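Long-range contact in accelerated cell death 11 (Arabidopsis thaliana, PDB 4NTO), which transfers ceramide-1-phosphate and phytoceramide-1-phosphate selectively between membranes and does not carry ceramide itself: residues Met82-Ile87 against Leu199-Gly204. The protein carries 1 engineered substitution. Numbering follows the deposited sequence.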
# COMPACT_ATOMS: atom_id res chain seq x y z
N MET A 82 5.61 13.14 -12.94
CA MET A 82 6.29 13.25 -11.65
C MET A 82 7.63 12.53 -11.65
O MET A 82 8.64 13.09 -11.20
CB MET A 82 5.39 12.72 -10.52
CG MET A 82 5.94 12.90 -9.10
SD MET A 82 4.82 12.29 -7.83
CE MET A 82 5.20 10.56 -7.84
N MET A 83 7.64 11.29 -12.14
CA MET A 83 8.86 10.50 -12.28
C MET A 83 9.84 11.14 -13.28
O MET A 83 11.04 11.16 -13.06
CB MET A 83 8.55 9.05 -12.70
CG MET A 83 7.82 8.22 -11.64
SD MET A 83 7.57 6.50 -12.12
CE MET A 83 9.23 5.83 -12.04
N ASP A 84 9.34 11.64 -14.40
CA ASP A 84 10.21 12.22 -15.43
C ASP A 84 10.92 13.47 -14.96
O ASP A 84 12.06 13.73 -15.36
CB ASP A 84 9.44 12.49 -16.72
CG ASP A 84 9.04 11.21 -17.46
OD1 ASP A 84 9.60 10.14 -17.13
OD2 ASP A 84 8.18 11.27 -18.35
N LYS A 85 10.24 14.25 -14.11
CA LYS A 85 10.82 15.45 -13.51
C LYS A 85 11.99 15.07 -12.61
O LYS A 85 13.02 15.74 -12.63
CB LYS A 85 9.79 16.23 -12.68
CG LYS A 85 8.87 17.10 -13.52
CD LYS A 85 7.66 17.60 -12.72
CE LYS A 85 8.04 18.57 -11.60
NZ LYS A 85 8.65 19.82 -12.10
N ASP A 86 11.82 14.01 -11.81
CA ASP A 86 12.89 13.58 -10.90
C ASP A 86 14.07 13.01 -11.66
O ASP A 86 15.21 13.13 -11.22
CB ASP A 86 12.39 12.55 -9.89
CG ASP A 86 11.61 13.19 -8.75
OD1 ASP A 86 11.68 14.42 -8.61
OD2 ASP A 86 10.93 12.46 -8.00
N ILE A 87 13.79 12.36 -12.78
CA ILE A 87 14.83 11.84 -13.65
C ILE A 87 15.61 13.00 -14.28
O ILE A 87 16.83 12.98 -14.31
CB ILE A 87 14.24 10.94 -14.75
CG1 ILE A 87 13.67 9.64 -14.14
CG2 ILE A 87 15.29 10.63 -15.82
CD1 ILE A 87 12.92 8.74 -15.14
N LEU A 199 10.83 0.04 -13.94
CA LEU A 199 11.62 -0.88 -14.73
C LEU A 199 11.92 -0.33 -16.12
O LEU A 199 13.05 -0.40 -16.60
CB LEU A 199 10.93 -2.25 -14.82
CG LEU A 199 10.83 -3.00 -13.48
CD1 LEU A 199 10.02 -4.30 -13.63
CD2 LEU A 199 12.23 -3.29 -12.98
N SER A 200 10.89 0.25 -16.75
CA SER A 200 11.02 0.76 -18.11
C SER A 200 11.91 2.00 -18.20
O SER A 200 12.41 2.32 -19.28
CB SER A 200 9.64 1.06 -18.71
OG SER A 200 9.03 2.17 -18.08
N LYS A 201 12.11 2.70 -17.08
CA LYS A 201 12.96 3.89 -17.04
C LYS A 201 14.33 3.56 -16.47
O LYS A 201 15.11 4.45 -16.15
CB LYS A 201 12.26 5.00 -16.25
CG LYS A 201 10.96 5.46 -16.93
CD LYS A 201 10.12 6.38 -16.06
CE LYS A 201 8.77 6.69 -16.75
NZ LYS A 201 8.87 7.58 -17.97
N GLN A 202 14.60 2.26 -16.35
CA GLN A 202 15.91 1.74 -15.94
C GLN A 202 16.30 2.17 -14.53
O GLN A 202 17.48 2.36 -14.24
CB GLN A 202 16.99 2.13 -16.95
CG GLN A 202 16.57 1.98 -18.41
CD GLN A 202 16.31 0.53 -18.78
OE1 GLN A 202 16.69 -0.39 -18.06
NE2 GLN A 202 15.66 0.32 -19.92
N LEU A 203 15.31 2.29 -13.65
CA LEU A 203 15.52 2.76 -12.29
C LEU A 203 15.63 1.61 -11.29
O LEU A 203 16.16 1.80 -10.20
CB LEU A 203 14.36 3.64 -11.86
CG LEU A 203 14.07 4.84 -12.75
CD1 LEU A 203 12.89 5.61 -12.20
CD2 LEU A 203 15.32 5.71 -12.81
N GLY A 204 15.10 0.45 -11.64
CA GLY A 204 15.01 -0.65 -10.69
C GLY A 204 13.88 -0.47 -9.68
O GLY A 204 13.31 0.62 -9.56
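Met-83 and Leu-203 make the tight, inner part of this contact. The terminal methyl CE of Met-83 comes to 3.7 Å from CD1 of Leu-203, one branch of the leucine fork, with the two side chains crossing at a slant. Met-83 runs extended as far as its sulfur, and the bend at chi3 (71°) then turns CE toward the leucine. Met-83 is buried, and its side chain also touches Thr-99 of helix 98-121 and Leu-197 and Phe-198 of helix 173-200. Ile-87, one turn further along helix 79-88, adds a looser apolar touch: its CD1 lies 4.3 Å from the same Leu-203 CD1.

The partner segment is where helix 173-200 stops. A Schellman motif ends it, with Gln-202 as the C-prime residue at positive phi (62°), Leu-203 N bonding back to Phe-198 O and Gln-202 N to Leu-199 O. This turn sets Leu-203 against helix 79-88, so the contact ties the C-terminal end of the last helix of the GLTP fold to a short helix at the edge of the bundle. The side chain of Leu-203 is about 9 Å from that of Arg-100, which binds the ceramide-1-phosphate ligand; the carbonyl O of Leu-203 accepts a hydrogen bond from Arg-93.

Toward solvent the packing gives way to charge. Lys-201 lays its aliphatic stem across the tip of Ile-87 at about a right angle, CD to CD1 3.8 Å, and then kinks at chi4 (-71°). Beyond that kink NZ meets OD1 of Asp-84 in a salt bridge of 2.8 Å, taking the syn lone pair. The grip is one-sided: Asp-84 OD2 stands 3.8 Å from Lys-201 NZ, and both residues are partly exposed.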